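Long-range contacts in putative nucleoprotein (Infectious salmon anemia virus, PDB 4EWC), which encapsidates the negative-strand viral RNA, shielding it from nucleases and forming the ribonucleoprotein that serves as template for transcription and replication: residues M171-Q175 / L428-V432; S439-V445 / V464-E468; M281-F287 / L318-R323; I115-G119 / I338-K342; L158-F162 / V224-L229. All blocks are in the same frame, centred on the assembly; numbering follows the deposited sequence.

From the N terminus, the segment after helix 96-114 opens interaction 4, helix 142-162 opens interaction 5 and the turn before helix 174-188 opens interaction 1. Interaction 5 closes first, at residues 224-229, within the span of interaction 4 and crossing interaction 1. Interaction 3 opens and closes next, lying inside the spans of both 1 and 4. Interaction 4 closes on helix 334-346; interaction 1, which crosses it, closes on strand 429-432. Interaction 2 follows as a short separate loop. In space, 3 and 4 pack together, joining the loop after helix 96-114 to the helical bundle, whereas 1 touches both 2 and 5; interactions 1 and 2 lie across the chain's centre from 3 and 4.

Interaction 1: M171-Q175 / L428-V432; sequences MSIWQ and LKVGV
Leu-428 leads the second segment by passing its CD1 methyl beside the turn that precedes helix 174-188, 3.3 Å from Ser-172 O and 4.1 Å from Trp-174 CB. The branched end of a leucine suits this spot because its other methyl, CD2, can meet the indole at Trp-174 CD1. Lys-429 supplies the backbone grip. Its N donates to Ser-172 O at 2.8 Å, and its O accepts from Trp-174 N at 2.7 Å, so the two bonds flank Ile-173 and make a single beta bridge between Ile-173 and Lys-429. The long lysine chain bends at its end (chi4 70°) to bring NZ to Ser-172 OG, a weak bond at 3.4 Å; that hydroxyl has its stronger partner in Gly-169 O. Val-430 holds CG2 against Trp-174 CB, 3.8 Å away, a compact branched residue that packs between strand and helix. At Gly-431 the side chain of Gln-175 reads both polar atoms of the backbone: NE2 donates to Gly-431 O at 2.8 Å, while OE1 accepts from Gly-431 N at 3.3 Å. A bend in the glutamine chain (chi2 85°) turns the amide down onto the strand, and the paired bonds fix which way round it lies. Ile-173, the N-cap residue, brings CG2 near Gly-431 N. Strand 429-432 continues the pairing on its other partner, antiparallel strand 488-491, while helix 438-449 packs on Trp-174 and Val-430 and helix 394-402 covers Ser-172 and Leu-428.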
# COMPACT_ATOMS: atom_id res chain seq x y z
N MSE A 171 -35.50 1.85 2.67
CA MSE A 171 -34.71 2.02 3.87
C MSE A 171 -33.48 1.11 3.90
O MSE A 171 -32.57 1.31 4.69
CB MSE A 171 -35.57 1.84 5.12
CG MSE A 171 -36.22 3.13 5.58
SE MSE A 171 -37.68 3.01 6.97
CE MSE A 171 -36.75 1.86 8.27
N SER A 172 -33.44 0.09 3.04
CA SER A 172 -32.27 -0.79 2.98
C SER A 172 -31.19 -0.23 2.03
O SER A 172 -30.09 -0.79 1.92
CB SER A 172 -32.67 -2.23 2.60
OG SER A 172 -33.19 -2.30 1.29
N ILE A 173 -31.51 0.87 1.37
CA ILE A 173 -30.57 1.50 0.47
C ILE A 173 -29.67 2.48 1.20
O ILE A 173 -30.14 3.42 1.86
CB ILE A 173 -31.29 2.20 -0.68
CG1 ILE A 173 -32.06 1.18 -1.50
CG2 ILE A 173 -30.28 2.94 -1.57
CD1 ILE A 173 -33.11 1.77 -2.44
N TRP A 174 -28.37 2.25 1.06
CA TRP A 174 -27.32 3.02 1.74
C TRP A 174 -27.55 4.53 1.76
O TRP A 174 -27.61 5.13 2.84
CB TRP A 174 -25.97 2.71 1.11
CG TRP A 174 -24.91 3.43 1.78
CD1 TRP A 174 -24.35 3.12 2.97
CD2 TRP A 174 -24.28 4.63 1.32
NE1 TRP A 174 -23.39 4.05 3.30
CE2 TRP A 174 -23.33 4.98 2.30
CE3 TRP A 174 -24.41 5.43 0.18
CZ2 TRP A 174 -22.51 6.11 2.17
CZ3 TRP A 174 -23.61 6.54 0.07
CH2 TRP A 174 -22.66 6.87 1.05
N GLN A 175 -27.70 5.11 0.58
CA GLN A 175 -27.95 6.54 0.45
C GLN A 175 -29.06 7.01 1.36
O GLN A 175 -29.01 8.14 1.86
CB GLN A 175 -28.33 6.93 -1.00
CG GLN A 175 -27.20 7.00 -1.98
CD GLN A 175 -26.86 5.65 -2.57
OE1 GLN A 175 -27.32 4.62 -2.07
NE2 GLN A 175 -26.07 5.65 -3.64
N LEU A 428 -27.45 -5.02 3.40
CA LEU A 428 -27.46 -3.65 2.90
C LEU A 428 -27.54 -3.63 1.39
O LEU A 428 -27.02 -4.52 0.70
CB LEU A 428 -26.18 -2.93 3.37
CG LEU A 428 -25.96 -1.50 2.83
CD1 LEU A 428 -27.08 -0.57 3.27
CD2 LEU A 428 -24.62 -0.96 3.26
N LYS A 429 -28.21 -2.62 0.86
CA LYS A 429 -28.23 -2.41 -0.58
C LYS A 429 -27.77 -1.00 -0.90
O LYS A 429 -27.77 -0.11 -0.04
CB LYS A 429 -29.62 -2.69 -1.14
CG LYS A 429 -30.02 -4.14 -0.97
CD LYS A 429 -31.09 -4.55 -1.94
CE LYS A 429 -31.89 -5.71 -1.39
NZ LYS A 429 -32.76 -5.27 -0.24
N VAL A 430 -27.36 -0.78 -2.14
CA VAL A 430 -26.84 0.52 -2.51
C VAL A 430 -27.22 0.86 -3.95
O VAL A 430 -27.43 -0.04 -4.76
CB VAL A 430 -25.30 0.61 -2.27
CG1 VAL A 430 -24.56 -0.37 -3.18
CG2 VAL A 430 -24.80 2.02 -2.45
N GLY A 431 -27.36 2.14 -4.24
CA GLY A 431 -27.55 2.60 -5.59
C GLY A 431 -26.21 2.95 -6.20
O GLY A 431 -25.45 3.71 -5.59
N VAL A 432 -25.91 2.40 -7.37
CA VAL A 432 -24.62 2.64 -7.99
C VAL A 432 -24.76 2.97 -9.48
O VAL A 432 -25.78 2.69 -10.10
CB VAL A 432 -23.63 1.46 -7.79
CG1 VAL A 432 -23.18 1.36 -6.33
CG2 VAL A 432 -24.25 0.16 -8.24

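Interaction 2: S439-V445 / V464-E468; sequences SVARTCV and VPGSE
The backbones of helix 438-449 and the turn after helix 457-463 meet through one bond, Glu-468 N to Ser-439 O at 3.2 Å; this donor stands above the carbonyl plane, on the opposite face from Thr-443 N, which makes the helix's own bond to the same oxygen. Thr-443 OG1 lies 2.7 Å from Glu-468 N. Arg-442 grips the turn itself. Its chain bends at chi3 (79°), presenting the guanidinium side-on so that NE, at 2.7 Å, and NH2, at 2.9 Å, both bond Pro-465 O. That oxygen lies in the guanidinium plane, while Val-464 CG1 covers one face of the group, 3.8 Å from NH2. The remaining nitrogen, NH1, bonds Arg-493 O, so arginine, with its several donors, ties two pieces of backbone to the helix. Near the helix backbone, Arg-442 CB meets Ser-467 CB at 3.7 Å; serine is small enough to sit this close. Val-445 CG1 and Val-464 CG2 add an apolar touch, the two side chains crossing at about a right angle. Ser-467 OG donates back to Val-464 O, which its own N also reaches, doubling the closure of the turn. Residues 464-467 form a type II beta turn, with Pro-465 and Gly-466 in the positions where proline and positive-phi glycine are classically found, here docked on a helix of the orthomyxovirus nucleoprotein C-terminal region.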
# COMPACT_ATOMS: atom_id res chain seq x y z
N SER A 439 -17.14 0.23 -5.96
CA SER A 439 -15.89 0.41 -5.24
C SER A 439 -15.83 1.79 -4.59
O SER A 439 -15.19 1.97 -3.55
CB SER A 439 -14.70 0.21 -6.17
OG SER A 439 -14.63 1.27 -7.07
N VAL A 440 -16.49 2.77 -5.19
CA VAL A 440 -16.66 4.08 -4.55
C VAL A 440 -17.51 3.95 -3.28
O VAL A 440 -17.14 4.44 -2.21
CB VAL A 440 -17.33 5.09 -5.48
CG1 VAL A 440 -17.63 6.40 -4.74
CG2 VAL A 440 -16.45 5.37 -6.68
N ALA A 441 -18.66 3.28 -3.41
CA ALA A 441 -19.57 3.09 -2.29
C ALA A 441 -18.87 2.35 -1.16
O ALA A 441 -19.01 2.74 0.01
CB ALA A 441 -20.83 2.35 -2.73
N ARG A 442 -18.10 1.32 -1.49
CA ARG A 442 -17.35 0.57 -0.48
C ARG A 442 -16.33 1.46 0.26
O ARG A 442 -16.13 1.32 1.47
CB ARG A 442 -16.68 -0.65 -1.11
CG ARG A 442 -17.72 -1.65 -1.60
CD ARG A 442 -17.10 -2.85 -2.29
NE ARG A 442 -16.60 -3.80 -1.32
CZ ARG A 442 -17.36 -4.69 -0.69
NH1 ARG A 442 -18.67 -4.74 -0.93
NH2 ARG A 442 -16.81 -5.52 0.20
N THR A 443 -15.71 2.39 -0.46
CA THR A 443 -14.81 3.36 0.15
C THR A 443 -15.56 4.30 1.10
O THR A 443 -15.03 4.70 2.13
CB THR A 443 -14.02 4.18 -0.93
OG1 THR A 443 -13.26 3.30 -1.76
CG2 THR A 443 -13.07 5.15 -0.28
N CYS A 444 -16.80 4.64 0.77
CA CYS A 444 -17.60 5.55 1.57
C CYS A 444 -18.05 4.90 2.89
O CYS A 444 -18.21 5.57 3.91
CB CYS A 444 -18.82 6.00 0.78
SG CYS A 444 -18.39 7.23 -0.41
N VAL A 445 -18.26 3.60 2.81
CA VAL A 445 -18.60 2.79 3.94
C VAL A 445 -17.38 2.66 4.86
O VAL A 445 -17.49 2.88 6.07
CB VAL A 445 -19.08 1.39 3.46
CG1 VAL A 445 -19.03 0.33 4.58
CG2 VAL A 445 -20.47 1.49 2.88
N VAL A 464 -12.83 -2.67 4.36
CA VAL A 464 -13.90 -3.07 3.46
C VAL A 464 -13.26 -3.48 2.16
O VAL A 464 -13.00 -2.62 1.32
CB VAL A 464 -14.88 -1.94 3.17
CG1 VAL A 464 -15.96 -2.41 2.22
CG2 VAL A 464 -15.49 -1.41 4.45
N PRO A 465 -13.01 -4.79 1.98
CA PRO A 465 -12.26 -5.26 0.81
C PRO A 465 -12.91 -4.75 -0.46
O PRO A 465 -14.14 -4.62 -0.52
CB PRO A 465 -12.40 -6.78 0.88
CG PRO A 465 -12.64 -7.06 2.30
CD PRO A 465 -13.49 -5.92 2.79
N GLY A 466 -12.08 -4.44 -1.45
CA GLY A 466 -12.61 -4.10 -2.76
C GLY A 466 -12.89 -2.62 -2.89
O GLY A 466 -13.26 -2.15 -3.97
N SER A 467 -12.72 -1.87 -1.82
CA SER A 467 -12.93 -0.44 -1.91
C SER A 467 -11.77 0.21 -2.68
O SER A 467 -10.67 -0.37 -2.78
CB SER A 467 -13.09 0.19 -0.53
OG SER A 467 -11.95 -0.07 0.26
N GLU A 468 -12.03 1.40 -3.21
CA GLU A 468 -11.06 2.15 -3.97
C GLU A 468 -10.04 2.88 -3.05
O GLU A 468 -10.43 3.62 -2.14
CB GLU A 468 -11.81 3.14 -4.88
CG GLU A 468 -10.93 4.06 -5.67
CD GLU A 468 -10.11 3.34 -6.72
OE1 GLU A 468 -10.72 2.82 -7.70
OE2 GLU A 468 -8.86 3.29 -6.57

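Interaction 3: M281-F287 / L318-R323; sequences MMRTNGF and LMGMKR
Asn-285 and Gly-286 form the Schellman motif that ends helix 279-284, and Lys-322 of helix 315-326 reaches across to it within the helical bundle. In the motif, Gly-286 takes up the positive phi that glycine accepts readily, Phe-287 N returns to Met-282 O, and Gly-286 N returns to Arg-283 O. Lys-322 runs out fully extended from a CG anti to its backbone N (chi1 175°), and NZ donates to Asn-285 O at 2.9 Å, in the carbonyl plane and on a lone pair. A positive charge is probably favoured here, where carbonyls gather at a helix C terminus. On the way, the aliphatic part of the lysine slides past Phe-287 in the opposite direction, with CD 3.6 Å from ring atom CE1. The same ring atom meets Met-319 CG at 3.4 Å, while the selenium of this selenomethionine stands 5.5 Å from the ring centroid in an oblique position, a Met-aromatic contact. Flexible and unbranched, Met-319 then bends at chi3 (44°) and lays its CE beside the amide of Asn-285. Its SE also touches CE of Met-282, another selenomethionine, the two chains crossing at about a right angle. Helix 369-381 packs against Phe-287 and Leu-318, and helix 96-114 against Met-281. Asparagine suits its place because its amide can bond back to the helix end while CE of Met-319 packs beside it: ND2 donates to Met-281 O at 2.7 Å, with an N-H...O angle of 151°.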
# COMPACT_ATOMS: atom_id res chain seq x y z
N MSE A 281 -10.43 25.33 2.73
CA MSE A 281 -10.65 26.06 3.97
C MSE A 281 -9.34 26.37 4.65
O MSE A 281 -9.13 27.48 5.14
CB MSE A 281 -11.55 25.27 4.92
CG MSE A 281 -11.60 25.86 6.31
SE MSE A 281 -12.46 24.63 7.52
CE MSE A 281 -12.30 23.02 6.41
N MSE A 282 -8.45 25.38 4.69
CA MSE A 282 -7.15 25.58 5.30
C MSE A 282 -6.39 26.66 4.54
O MSE A 282 -5.81 27.56 5.16
CB MSE A 282 -6.36 24.26 5.32
CG MSE A 282 -7.08 23.12 6.02
SE MSE A 282 -7.32 23.63 7.89
CE MSE A 282 -9.21 23.59 7.95
N ARG A 283 -6.40 26.57 3.21
CA ARG A 283 -5.70 27.56 2.38
C ARG A 283 -6.25 28.97 2.59
O ARG A 283 -5.48 29.94 2.64
CB ARG A 283 -5.70 27.17 0.90
CG ARG A 283 -4.69 26.09 0.52
CD ARG A 283 -4.82 25.66 -0.94
NE ARG A 283 -3.78 24.71 -1.33
CZ ARG A 283 -3.94 23.75 -2.24
NH1 ARG A 283 -5.11 23.62 -2.86
NH2 ARG A 283 -2.94 22.92 -2.53
N THR A 284 -7.56 29.08 2.75
CA THR A 284 -8.25 30.35 2.91
C THR A 284 -7.97 30.95 4.28
O THR A 284 -8.14 32.15 4.49
CB THR A 284 -9.78 30.15 2.75
OG1 THR A 284 -10.05 29.57 1.48
CG2 THR A 284 -10.55 31.45 2.86
N ASN A 285 -7.54 30.11 5.21
CA ASN A 285 -7.20 30.58 6.54
C ASN A 285 -5.70 30.71 6.73
O ASN A 285 -5.23 31.04 7.81
CB ASN A 285 -7.82 29.67 7.61
CG ASN A 285 -9.31 29.88 7.76
OD1 ASN A 285 -9.77 30.46 8.75
ND2 ASN A 285 -10.08 29.43 6.77
N GLY A 286 -4.95 30.44 5.66
CA GLY A 286 -3.52 30.63 5.68
C GLY A 286 -2.76 29.49 6.30
O GLY A 286 -1.65 29.67 6.80
N PHE A 287 -3.35 28.30 6.26
CA PHE A 287 -2.66 27.10 6.70
C PHE A 287 -2.20 26.33 5.49
O PHE A 287 -2.89 26.30 4.45
CB PHE A 287 -3.56 26.22 7.54
CG PHE A 287 -3.84 26.77 8.91
CD1 PHE A 287 -4.70 27.84 9.08
CD2 PHE A 287 -3.27 26.20 10.04
CE1 PHE A 287 -4.96 28.33 10.33
CE2 PHE A 287 -3.54 26.69 11.29
CZ PHE A 287 -4.38 27.75 11.44
N LEU A 318 -7.03 25.68 16.31
CA LEU A 318 -5.82 26.39 15.96
C LEU A 318 -6.18 27.57 15.10
O LEU A 318 -5.60 28.65 15.22
CB LEU A 318 -4.83 25.48 15.22
CG LEU A 318 -4.39 24.19 15.92
CD1 LEU A 318 -3.59 23.31 14.98
CD2 LEU A 318 -3.61 24.49 17.16
N MSE A 319 -7.14 27.36 14.21
CA MSE A 319 -7.58 28.40 13.30
C MSE A 319 -8.26 29.48 14.13
O MSE A 319 -8.15 30.67 13.84
CB MSE A 319 -8.58 27.84 12.29
CG MSE A 319 -7.98 27.04 11.17
SE MSE A 319 -9.45 26.16 10.23
CE MSE A 319 -10.65 27.69 10.17
N GLY A 320 -8.99 29.03 15.15
CA GLY A 320 -9.63 29.95 16.07
C GLY A 320 -8.58 30.81 16.77
O GLY A 320 -8.79 32.01 16.99
N MSE A 321 -7.46 30.19 17.12
CA MSE A 321 -6.37 30.85 17.82
C MSE A 321 -5.64 31.84 16.93
O MSE A 321 -5.20 32.89 17.40
CB MSE A 321 -5.37 29.83 18.39
CG MSE A 321 -5.77 29.24 19.72
SE MSE A 321 -4.54 27.86 20.39
CE MSE A 321 -2.98 29.02 20.69
N LYS A 322 -5.50 31.51 15.65
CA LYS A 322 -4.79 32.39 14.70
C LYS A 322 -5.66 33.60 14.37
O LYS A 322 -5.16 34.72 14.26
CB LYS A 322 -4.42 31.60 13.43
CG LYS A 322 -3.79 32.41 12.32
CD LYS A 322 -3.60 31.56 11.07
CE LYS A 322 -2.78 32.29 10.03
NZ LYS A 322 -2.51 31.45 8.82
N ARG A 323 -6.96 33.35 14.21
CA ARG A 323 -7.91 34.38 13.81
C ARG A 323 -8.02 35.44 14.88
O ARG A 323 -8.03 36.63 14.61
CB ARG A 323 -9.27 33.75 13.57
CG ARG A 323 -10.38 34.73 13.27
CD ARG A 323 -11.73 34.03 13.20
NE ARG A 323 -11.67 32.80 12.40
CZ ARG A 323 -11.72 32.76 11.07
NH1 ARG A 323 -11.81 33.88 10.36
NH2 ARG A 323 -11.66 31.59 10.44

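Interaction 4: I115-G119 / I338-K342; sequences IEMAG and IIQKK
The peptide plane joining Ala-118 to Gly-119 is the flat group here, and it meets two side chains of helix 334-346. Over one face lies Ile-339, its CG1 4.1 Å from Ala-118 C; the ammonium of Lys-342 stands near the carbonyl oxygen, displaced to the other side of the plane. Ile-338 CG2 sits beyond the carbonyl, 4.3 Å from Ala-118 O. The contact docks the chain just after helix 96-114 on a helix of the helical bundle, and Gly-119 is the last residue ordered before a disordered stretch. Alanine suits the place because its short CB can come down on the bundle, 3.8 Å from Ile-339 CD1, while helix 315-326 touches it through Asp-317. The isoleucine in turn passes its long branch toward the loop, with CG1 anti to its carbonyl carbon (chi1 -54°), and Met-321 packs on it from helix 315-326. Lysine provides both reach and charge: beyond CG the chain is extended, and its CE comes to 3.4 Å from Ala-118 O. The terminal NZ donates to Ala-118 O from above the carbonyl plane, though the modelled 2.5 Å is doubtful as an exact length.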
# COMPACT_ATOMS: atom_id res chain seq x y z
N ILE A 115 -15.52 26.92 14.71
CA ILE A 115 -14.32 27.66 15.08
C ILE A 115 -14.64 28.76 16.09
O ILE A 115 -13.86 29.02 17.00
CB ILE A 115 -13.52 28.22 13.88
CG1 ILE A 115 -14.44 28.97 12.92
CG2 ILE A 115 -12.79 27.10 13.15
CD1 ILE A 115 -14.25 30.48 12.90
N GLU A 116 -15.81 29.39 15.96
CA GLU A 116 -16.20 30.42 16.91
C GLU A 116 -16.54 29.82 18.28
O GLU A 116 -16.29 30.44 19.32
CB GLU A 116 -17.35 31.28 16.36
N MSE A 117 -17.09 28.61 18.28
CA MSE A 117 -17.50 27.95 19.52
C MSE A 117 -16.33 27.33 20.30
O MSE A 117 -16.51 26.89 21.43
CB MSE A 117 -18.52 26.86 19.19
CG MSE A 117 -19.83 27.39 18.64
SE MSE A 117 -20.75 28.60 19.80
CE MSE A 117 -21.24 27.33 21.19
N ALA A 118 -15.14 27.32 19.69
CA ALA A 118 -13.93 26.90 20.39
C ALA A 118 -13.74 27.62 21.75
O ALA A 118 -13.18 27.05 22.68
CB ALA A 118 -12.70 27.11 19.51
N GLY A 119 -14.24 28.85 21.86
CA GLY A 119 -14.18 29.58 23.11
C GLY A 119 -15.43 29.43 23.97
O GLY A 119 -16.08 28.38 23.98
N ILE A 338 -8.57 30.18 26.63
CA ILE A 338 -9.52 29.10 26.74
C ILE A 338 -9.25 28.05 25.68
O ILE A 338 -9.34 26.85 25.95
CB ILE A 338 -10.94 29.60 26.54
CG1 ILE A 338 -11.28 30.63 27.61
CG2 ILE A 338 -11.93 28.43 26.55
CD1 ILE A 338 -12.62 31.28 27.40
N ILE A 339 -8.94 28.53 24.49
CA ILE A 339 -8.69 27.65 23.38
C ILE A 339 -7.34 27.00 23.60
O ILE A 339 -7.17 25.81 23.32
CB ILE A 339 -8.68 28.40 22.04
CG1 ILE A 339 -9.97 29.20 21.85
CG2 ILE A 339 -8.51 27.43 20.88
CD1 ILE A 339 -10.14 29.76 20.43
N GLN A 340 -6.40 27.78 24.11
CA GLN A 340 -5.06 27.28 24.37
C GLN A 340 -5.08 26.12 25.35
O GLN A 340 -4.38 25.12 25.17
CB GLN A 340 -4.19 28.38 24.96
CG GLN A 340 -2.72 28.11 24.75
CD GLN A 340 -1.84 29.21 25.28
OE1 GLN A 340 -2.28 30.06 26.06
NE2 GLN A 340 -0.58 29.21 24.85
N LYS A 341 -5.90 26.27 26.38
CA LYS A 341 -6.05 25.26 27.41
C LYS A 341 -6.65 24.00 26.81
O LYS A 341 -6.25 22.89 27.13
CB LYS A 341 -6.94 25.81 28.53
CG LYS A 341 -7.54 24.76 29.48
CD LYS A 341 -8.78 25.28 30.20
CE LYS A 341 -9.81 25.87 29.21
NZ LYS A 341 -10.39 24.87 28.27
N LYS A 342 -7.61 24.17 25.91
CA LYS A 342 -8.22 23.03 25.25
C LYS A 342 -7.20 22.31 24.39
O LYS A 342 -7.09 21.07 24.45
CB LYS A 342 -9.42 23.44 24.41
CG LYS A 342 -10.61 23.79 25.24
CD LYS A 342 -11.72 24.33 24.37
CE LYS A 342 -12.89 24.78 25.21
NZ LYS A 342 -13.98 25.29 24.34

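Interaction 5: L158-F162 / V224-L229; sequences LTTFF and VNLNDL
Phe-161 and Leu-229 make the tight part of this contact. The leucine CD1 methyl stands squarely over the centre of the Phe-161 ring, 4.0 Å from its centroid and 6° off the normal, a CH-pi contact, and Leu-229 CB approaches ring atom CZ at 3.9 Å. Phe-161 owes this position to a CG anti to the backbone N (chi1 -172°), which swings the ring out across the first turn of the facing helix until CE2 is 3.4 Å from Leu-229 N. The forked end of leucine serves two rings at once: while CD1 covers Phe-161, CD2 meets Phe-162 CZ at 4.0 Å. The two phenylalanines also support each other, with Phe-161 CD1 over one face of the Phe-162 ring. That facing turn begins at Asn-225, the N-cap of helix 226-236, whose OD1 accepts from Asp-228 N in a capping bond of 2.8 Å. Asparagine is well suited to the cap, having a short side chain with an acceptor for an otherwise unbonded helix N-H. Val-224, at the end of strand 219-224, faces both rings more loosely, its CG1 4.2 Å from Phe-161 CE1. Leu-158 is just as light a partner, touching Leu-229 by methyls alone. On the buried side, helix 174-188 packs on Leu-158 and Phe-162 through Leu-184, Ile-180 and Ile-183. Toward solvent the character changes: Asp-228 is exposed, and it contributes its CB to the edge of the Phe-161 ring, at 3.6 Å from CE2.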
# COMPACT_ATOMS: atom_id res chain seq x y z
N LEU A 158 -36.93 5.84 14.35
CA LEU A 158 -36.67 6.28 12.99
C LEU A 158 -37.26 5.29 11.99
O LEU A 158 -37.75 5.69 10.95
CB LEU A 158 -35.15 6.43 12.74
CG LEU A 158 -34.39 7.49 13.50
CD1 LEU A 158 -32.90 7.34 13.22
CD2 LEU A 158 -34.89 8.89 13.13
N THR A 159 -37.20 4.00 12.31
CA THR A 159 -37.77 3.02 11.42
C THR A 159 -39.26 3.30 11.26
O THR A 159 -39.78 3.35 10.13
CB THR A 159 -37.57 1.57 11.89
OG1 THR A 159 -36.23 1.16 11.63
CG2 THR A 159 -38.54 0.63 11.13
N THR A 160 -39.93 3.53 12.38
CA THR A 160 -41.36 3.78 12.43
C THR A 160 -41.79 5.07 11.74
O THR A 160 -42.75 5.09 10.93
CB THR A 160 -41.85 3.76 13.88
OG1 THR A 160 -41.91 2.40 14.33
CG2 THR A 160 -43.22 4.41 14.01
N PHE A 161 -41.10 6.16 12.04
CA PHE A 161 -41.39 7.43 11.40
C PHE A 161 -41.29 7.32 9.89
O PHE A 161 -42.21 7.74 9.18
CB PHE A 161 -40.45 8.52 11.91
CG PHE A 161 -40.82 9.90 11.44
CD1 PHE A 161 -40.46 10.34 10.17
CD2 PHE A 161 -41.53 10.77 12.26
CE1 PHE A 161 -40.80 11.60 9.73
CE2 PHE A 161 -41.87 12.03 11.82
CZ PHE A 161 -41.50 12.45 10.55
N PHE A 162 -40.21 6.74 9.39
CA PHE A 162 -39.99 6.74 7.94
C PHE A 162 -40.77 5.69 7.15
O PHE A 162 -40.70 5.67 5.93
CB PHE A 162 -38.49 6.76 7.62
CG PHE A 162 -37.85 8.08 7.94
CD1 PHE A 162 -37.81 9.09 6.99
CD2 PHE A 162 -37.34 8.34 9.21
CE1 PHE A 162 -37.24 10.32 7.29
CE2 PHE A 162 -36.79 9.56 9.52
CZ PHE A 162 -36.73 10.55 8.56
N VAL A 224 -40.79 15.65 4.33
CA VAL A 224 -40.64 15.33 5.74
C VAL A 224 -41.07 16.50 6.60
O VAL A 224 -40.66 17.63 6.38
CB VAL A 224 -39.19 14.96 6.08
CG1 VAL A 224 -39.06 14.72 7.55
CG2 VAL A 224 -38.77 13.74 5.31
N ASN A 225 -41.93 16.22 7.57
CA ASN A 225 -42.33 17.23 8.53
C ASN A 225 -41.36 17.22 9.72
O ASN A 225 -41.39 16.30 10.55
CB ASN A 225 -43.76 17.00 8.97
CG ASN A 225 -44.23 17.99 10.04
OD1 ASN A 225 -43.56 18.22 11.06
ND2 ASN A 225 -45.42 18.55 9.83
N LEU A 226 -40.53 18.25 9.81
CA LEU A 226 -39.46 18.29 10.79
C LEU A 226 -39.93 18.42 12.24
O LEU A 226 -39.24 17.96 13.15
CB LEU A 226 -38.45 19.40 10.46
CG LEU A 226 -37.75 19.44 9.10
CD1 LEU A 226 -36.87 20.67 9.02
CD2 LEU A 226 -36.94 18.19 8.81
N ASN A 227 -41.09 19.04 12.47
CA ASN A 227 -41.66 19.08 13.83
C ASN A 227 -42.05 17.69 14.31
O ASN A 227 -41.78 17.31 15.45
CB ASN A 227 -42.89 19.97 13.91
CG ASN A 227 -42.58 21.40 13.59
OD1 ASN A 227 -41.48 21.73 13.14
ND2 ASN A 227 -43.56 22.28 13.79
N ASP A 228 -42.71 16.94 13.44
CA ASP A 228 -43.05 15.57 13.78
C ASP A 228 -41.77 14.80 14.06
O ASP A 228 -41.67 14.09 15.06
CB ASP A 228 -43.86 14.89 12.67
CG ASP A 228 -45.18 15.57 12.41
OD1 ASP A 228 -45.60 16.40 13.24
OD2 ASP A 228 -45.82 15.26 11.38
N LEU A 229 -40.79 14.98 13.18
CA LEU A 229 -39.52 14.26 13.33
C LEU A 229 -38.80 14.63 14.63
O LEU A 229 -38.22 13.78 15.29
CB LEU A 229 -38.62 14.49 12.13
CG LEU A 229 -37.33 13.65 12.24
CD1 LEU A 229 -37.67 12.19 12.61
CD2 LEU A 229 -36.46 13.72 10.98